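PDB 4MX6: TRAP-type C4-dicarboxylate:H+ symport system substrate-binding component DctP from Shewanella oneidensis, which probably captures C4-dicarboxylates such as succinate in the periplasm and hands them to a TRAP-type transporter for uptake. Local coordinates for residues K57-Y70 with K262-L276. Numbering follows the deposited sequence. Where two conformers were deposited one is given.
Sequences KFKELVEQRLPGEY and KRKVIKEALDESIAL
F58 enters the helix 262-276 as a knob among I266, A269, L270 and S273, and this is the tightly packed part of the contact. Turning CG away from the backbone N, beside the carbonyl carbon (chi1 176°), carries the ring across to L270 and I266: L270 CD1 lies over the centre of one face in a CH-pi contact, 3.7 Å from the ring centroid, while the carbonyl oxygen of I266 lies in plane at the edge. One turn further, L61 CB rests on A269 CB at 3.8 Å, and the small A269 side chain probably helps the helices approach. The axes of 57-65 and 262-276 approach to 8.6 Å and run roughly antiparallel at 146°. In this periplasmic binding protein of the TRAP family, the pair joins helix 50-65, which follows strand 37-42, to the long helix 260-295; F58 also packs on F41 of that strand. Beyond the end of helix 50-65, I266 CD1 makes a second CH-pi contact over the centre of one face of the Y70 ring. The solvent side is held by charge instead. R65 grips E272 end-on in a salt bridge, NH2 to OE1 at 2.9 Å and NH1 to OE2 at 3.0 Å, with guanidinium and carboxylate planes 53° apart; a water links NH1 to the V265 carbonyl oxygen. Replacing E272 by an alanine would probably leave the R65 guanidinium without its carboxylate mate and freer to turn. At the far end, K262 NZ forms a salt bridge through the syn lone pair of E69 OE1 at 2.7 Å.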
loop_
_atom_site.group_PDB
_atom_site.type_symbol
_atom_site.label_atom_id
_atom_site.label_comp_id
_atom_site.label_asym_id
_atom_site.label_seq_id
_atom_site.Cartn_x
_atom_site.Cartn_y
_atom_site.Cartn_z
ATOM N N LYS A 57 16.150 3.517 7.120
ATOM C CA LYS A 57 17.333 2.804 6.648
ATOM C C LYS A 57 17.977 3.553 5.484
ATOM O O LYS A 57 19.204 3.673 5.405
ATOM C CB LYS A 57 16.968 1.373 6.243
ATOM C CG LYS A 57 18.145 0.525 5.775
ATOM C CD LYS A 57 19.190 0.322 6.869
ATOM C CE LYS A 57 20.236 -0.699 6.470
ATOM N NZ LYS A 57 21.201 -0.953 7.559
ATOM N N PHE A 58 17.153 4.078 4.584
ATOM C CA PHE A 58 17.649 4.866 3.456
ATOM C C PHE A 58 18.421 6.086 3.968
ATOM O O PHE A 58 19.536 6.368 3.507
ATOM C CB PHE A 58 16.476 5.241 2.553
ATOM C CG PHE A 58 16.830 6.146 1.397
ATOM C CD1 PHE A 58 17.749 5.771 0.430
ATOM C CD2 PHE A 58 16.179 7.351 1.253
ATOM C CE1 PHE A 58 18.031 6.602 -0.622
ATOM C CE2 PHE A 58 16.458 8.178 0.187
ATOM C CZ PHE A 58 17.383 7.801 -0.746
ATOM N N LYS A 59 17.858 6.793 4.945
ATOM C CA LYS A 59 18.553 7.900 5.593
ATOM C C LYS A 59 19.904 7.463 6.147
ATOM O O LYS A 59 20.914 8.131 5.929
ATOM C CB LYS A 59 17.681 8.454 6.720
ATOM C CG LYS A 59 18.363 9.477 7.613
ATOM C CD LYS A 59 17.443 9.917 8.738
ATOM C CE LYS A 59 18.092 10.925 9.676
ATOM N NZ LYS A 59 18.451 12.175 8.972
ATOM N N GLU A 60 19.924 6.355 6.878
ATOM C CA GLU A 60 21.143 5.879 7.510
ATOM C C GLU A 60 22.211 5.563 6.472
ATOM O O GLU A 60 23.366 5.969 6.610
ATOM C CB GLU A 60 20.841 4.647 8.370
ATOM C CG GLU A 60 20.041 4.984 9.614
ATOM C CD GLU A 60 19.450 3.785 10.322
ATOM O OE1 GLU A 60 19.918 2.669 10.049
ATOM O OE2 GLU A 60 18.533 3.979 11.163
ATOM N N LEU A 61 21.819 4.869 5.408
ATOM C CA LEU A 61 22.783 4.456 4.395
ATOM C C LEU A 61 23.312 5.647 3.612
ATOM O O LEU A 61 24.507 5.705 3.303
ATOM C CB LEU A 61 22.192 3.407 3.453
ATOM C CG LEU A 61 21.869 2.067 4.104
ATOM C CD1 LEU A 61 21.393 1.134 3.018
ATOM C CD2 LEU A 61 23.068 1.489 4.820
ATOM N N VAL A 62 22.446 6.597 3.263
ATOM C CA VAL A 62 22.922 7.757 2.515
ATOM C C VAL A 62 23.907 8.547 3.363
ATOM O O VAL A 62 24.964 8.976 2.887
ATOM C CB VAL A 62 21.745 8.654 2.052
ATOM C CG1 VAL A 62 22.248 10.008 1.547
ATOM C CG2 VAL A 62 20.933 7.953 0.968
ATOM N N GLU A 63 23.578 8.749 4.627
ATOM C CA GLU A 63 24.414 9.601 5.446
ATOM C C GLU A 63 25.738 8.908 5.791
ATOM O O GLU A 63 26.745 9.579 5.978
ATOM C CB GLU A 63 23.609 10.114 6.644
ATOM C CG GLU A 63 22.550 11.117 6.144
ATOM C CD GLU A 63 21.351 11.266 7.040
ATOM O OE1 GLU A 63 21.128 10.383 7.892
ATOM O OE2 GLU A 63 20.639 12.293 6.926
ATOM N N GLN A 64 25.744 7.575 5.846
ATOM C CA GLN A 64 26.981 6.817 6.004
ATOM C C GLN A 64 27.881 6.877 4.785
ATOM O O GLN A 64 29.093 6.982 4.923
ATOM C CB GLN A 64 26.674 5.352 6.250
ATOM C CG GLN A 64 26.086 5.080 7.609
ATOM C CD GLN A 64 25.365 3.754 7.654
ATOM O OE1 GLN A 64 25.745 2.806 6.967
ATOM N NE2 GLN A 64 24.314 3.679 8.450
ATOM N N ARG A 65 27.291 6.774 3.595
ATOM C CA ARG A 65 28.053 6.587 2.362
ATOM C C ARG A 65 28.390 7.887 1.652
ATOM O O ARG A 65 29.351 7.923 0.879
ATOM C CB ARG A 65 27.310 5.629 1.427
ATOM C CG ARG A 65 27.095 4.276 2.071
ATOM C CD ARG A 65 26.221 3.339 1.256
ATOM N NE ARG A 65 26.039 2.089 1.983
ATOM C CZ ARG A 65 25.371 1.031 1.536
ATOM N NH1 ARG A 65 24.781 1.048 0.347
ATOM N NH2 ARG A 65 25.289 -0.053 2.298
ATOM N N LEU A 66 27.628 8.943 1.933
ATOM C CA LEU A 66 27.829 10.257 1.319
ATOM C C LEU A 66 27.872 11.371 2.371
ATOM O O LEU A 66 27.206 12.397 2.231
ATOM C CB LEU A 66 26.701 10.544 0.330
ATOM C CG LEU A 66 26.634 9.578 -0.859
ATOM C CD1 LEU A 66 25.296 9.684 -1.575
ATOM C CD2 LEU A 66 27.770 9.849 -1.833
ATOM N N PRO A 67 28.672 11.182 3.424
ATOM C CA PRO A 67 28.662 12.163 4.516
ATOM C C PRO A 67 29.052 13.555 4.054
ATOM O O PRO A 67 30.055 13.741 3.351
ATOM C CB PRO A 67 29.689 11.606 5.506
ATOM C CG PRO A 67 30.560 10.709 4.703
ATOM C CD PRO A 67 29.666 10.121 3.647
ATOM N N GLY A 68 28.247 14.535 4.452
ATOM C CA GLY A 68 28.491 15.915 4.098
ATOM C C GLY A 68 28.039 16.299 2.703
ATOM O O GLY A 68 28.057 17.480 2.356
ATOM N N GLU A 69 27.626 15.312 1.906
ATOM C CA GLU A 69 27.215 15.574 0.534
ATOM C C GLU A 69 25.693 15.576 0.397
ATOM O O GLU A 69 25.130 16.419 -0.302
ATOM C CB GLU A 69 27.806 14.529 -0.408
ATOM C CG GLU A 69 29.327 14.491 -0.438
ATOM C CD GLU A 69 29.854 13.328 -1.267
ATOM O OE1 GLU A 69 29.487 13.242 -2.444
ATOM O OE2 GLU A 69 30.609 12.487 -0.739
ATOM N N TYR A 70 25.048 14.611 1.053
ATOM C CA TYR A 70 23.600 14.482 1.053
ATOM C C TYR A 70 23.135 14.117 2.448
ATOM O O TYR A 70 23.832 13.423 3.187
ATOM C CB TYR A 70 23.137 13.397 0.060
ATOM C CG TYR A 70 23.429 13.761 -1.370
ATOM C CD1 TYR A 70 24.659 13.461 -1.949
ATOM C CD2 TYR A 70 22.497 14.446 -2.129
ATOM C CE1 TYR A 70 24.946 13.823 -3.248
ATOM C CE2 TYR A 70 22.769 14.810 -3.421
ATOM C CZ TYR A 70 23.995 14.496 -3.982
ATOM O OH TYR A 70 24.281 14.857 -5.279
ATOM N N LYS A 262 26.776 9.988 -7.909
ATOM C CA LYS A 262 26.026 10.127 -6.671
ATOM C C LYS A 262 24.669 9.437 -6.799
ATOM O O LYS A 262 24.200 8.794 -5.854
ATOM C CB LYS A 262 25.845 11.607 -6.313
ATOM C CG LYS A 262 27.134 12.400 -6.230
ATOM C CD LYS A 262 28.112 11.778 -5.282
ATOM C CE LYS A 262 29.496 12.391 -5.450
ATOM N NZ LYS A 262 30.481 11.779 -4.509
ATOM N N ARG A 263 24.034 9.580 -7.959
ATOM C CA ARG A 263 22.761 8.918 -8.210
ATOM C C ARG A 263 22.905 7.408 -8.008
ATOM O O ARG A 263 22.033 6.771 -7.423
ATOM C CB ARG A 263 22.258 9.220 -9.624
ATOM C CG ARG A 263 20.863 8.659 -9.873
ATOM C CD ARG A 263 20.398 8.779 -11.318
ATOM N NE ARG A 263 20.500 10.140 -11.842
ATOM C CZ ARG A 263 21.255 10.536 -12.865
ATOM N NH1 ARG A 263 22.025 9.698 -13.553
ATOM N NH2 ARG A 263 21.229 11.808 -13.204
ATOM N N LYS A 264 23.995 6.831 -8.508
ATOM C CA LYS A 264 24.208 5.398 -8.371
ATOM C C LYS A 264 24.326 4.966 -6.909
ATOM O O LYS A 264 23.755 3.956 -6.510
ATOM C CB LYS A 264 25.452 4.990 -9.152
ATOM C CG LYS A 264 25.736 3.513 -9.109
ATOM C CD LYS A 264 26.891 3.148 -10.013
ATOM C CE LYS A 264 27.107 1.653 -10.032
ATOM N NZ LYS A 264 28.174 1.294 -10.969
ATOM N N VAL A 265 25.039 5.735 -6.101
ATOM C CA VAL A 265 25.153 5.440 -4.675
ATOM C C VAL A 265 23.780 5.539 -3.986
ATOM O O VAL A 265 23.400 4.668 -3.181
ATOM C CB VAL A 265 26.163 6.391 -3.996
ATOM C CG1 VAL A 265 26.217 6.147 -2.499
ATOM C CG2 VAL A 265 27.552 6.212 -4.596
ATOM N N ILE A 266 23.028 6.590 -4.300
ATOM C CA ILE A 266 21.698 6.773 -3.726
ATOM C C ILE A 266 20.758 5.628 -4.127
ATOM O O ILE A 266 20.014 5.107 -3.296
ATOM C CB ILE A 266 21.143 8.157 -4.120
ATOM C CG1 ILE A 266 21.977 9.249 -3.445
ATOM C CG2 ILE A 266 19.670 8.265 -3.758
ATOM C CD1 ILE A 266 21.747 10.624 -3.986
ATOM N N LYS A 267 20.816 5.219 -5.391
ATOM C CA LYS A 267 19.972 4.128 -5.873
ATOM C C LYS A 267 20.304 2.821 -5.166
ATOM O O LYS A 267 19.404 2.081 -4.769
ATOM C CB LYS A 267 20.122 3.971 -7.389
ATOM C CG LYS A 267 19.296 2.825 -7.987
ATOM C CD LYS A 267 17.803 2.880 -7.645
ATOM C CE LYS A 267 16.972 2.030 -8.602
ATOM N NZ LYS A 267 17.373 0.600 -8.593
ATOM N N GLU A 268 21.589 2.539 -4.977
ATOM C CA GLU A 268 21.979 1.311 -4.298
ATOM C C GLU A 268 21.516 1.332 -2.839
ATOM O O GLU A 268 21.068 0.311 -2.311
ATOM C CB GLU A 268 23.490 1.095 -4.384
ATOM C CG GLU A 268 24.011 -0.054 -3.533
ATOM C CD GLU A 268 23.449 -1.410 -3.925
ATOM O OE1 GLU A 268 23.060 -1.587 -5.101
ATOM O OE2 GLU A 268 23.410 -2.310 -3.053
ATOM N N ALA A 269 21.593 2.495 -2.198
ATOM C CA ALA A 269 21.120 2.639 -0.824
ATOM C C ALA A 269 19.612 2.402 -0.777
ATOM O O ALA A 269 19.100 1.746 0.139
ATOM C CB ALA A 269 21.465 4.024 -0.277
ATOM N N LEU A 270 18.896 2.938 -1.760
ATOM C CA LEU A 270 17.463 2.721 -1.835
ATOM C C LEU A 270 17.130 1.235 -1.991
ATOM O O LEU A 270 16.260 0.713 -1.315
ATOM C CB LEU A 270 16.884 3.526 -2.990
ATOM C CG LEU A 270 15.385 3.714 -2.927
ATOM C CD1 LEU A 270 15.059 4.822 -1.936
ATOM C CD2 LEU A 270 14.897 4.075 -4.283
ATOM N N ASP A 271 17.824 0.558 -2.904
ATOM C CA ASP A 271 17.587 -0.863 -3.122
ATOM C C ASP A 271 17.770 -1.649 -1.823
ATOM O O ASP A 271 16.973 -2.524 -1.489
ATOM C CB ASP A 271 18.562 -1.423 -4.159
ATOM C CG ASP A 271 18.331 -0.900 -5.560
ATOM O OD1 ASP A 271 17.289 -0.264 -5.819
ATOM O OD2 ASP A 271 19.219 -1.139 -6.412
ATOM N N GLU A 272 18.841 -1.355 -1.091
ATOM C CA GLU A 272 19.113 -2.071 0.149
ATOM C C GLU A 272 18.054 -1.768 1.217
ATOM O O GLU A 272 17.657 -2.642 1.987
ATOM C CB GLU A 272 20.513 -1.728 0.649
ATOM C CG GLU A 272 21.591 -2.315 -0.206
ATOM C CD GLU A 272 22.969 -1.877 0.236
ATOM O OE1 GLU A 272 23.207 -1.827 1.471
ATOM O OE2 GLU A 272 23.820 -1.576 -0.645
ATOM N N SER A 273 17.593 -0.531 1.245
ATOM C CA SER A 273 16.563 -0.131 2.194
ATOM C C SER A 273 15.238 -0.852 1.905
ATOM O O SER A 273 14.527 -1.245 2.825
ATOM C CB SER A 273 16.390 1.384 2.129
ATOM O OG SER A 273 17.602 2.047 2.475
ATOM N N ILE A 274 14.915 -1.012 0.625
ATOM C CA ILE A 274 13.715 -1.734 0.218
ATOM C C ILE A 274 13.831 -3.200 0.645
ATOM O O ILE A 274 12.865 -3.784 1.148
ATOM C CB ILE A 274 13.476 -1.604 -1.300
ATOM C CG1 ILE A 274 13.000 -0.190 -1.617
ATOM C CG2 ILE A 274 12.474 -2.658 -1.772
ATOM C CD1 ILE A 274 12.886 0.132 -3.098
ATOM N N ALA A 275 15.001 -3.812 0.464
ATOM C CA ALA A 275 15.173 -5.191 0.898
ATOM C C ALA A 275 14.921 -5.331 2.399
ATOM O O ALA A 275 14.259 -6.271 2.854
ATOM C CB ALA A 275 16.562 -5.721 0.514
ATOM N N LEU A 276 15.457 -4.399 3.177
ATOM C CA LEU A 276 15.232 -4.426 4.609
ATOM C C LEU A 276 13.746 -4.212 4.914
ATOM O O LEU A 276 13.165 -4.922 5.739
ATOM C CB LEU A 276 16.098 -3.380 5.320
ATOM C CG LEU A 276 15.899 -3.366 6.840
ATOM C CD1 LEU A 276 16.183 -4.727 7.455
ATOM C CD2 LEU A 276 16.764 -2.337 7.493
HETATM O O HOH W 1 25.085 2.864 -1.789
#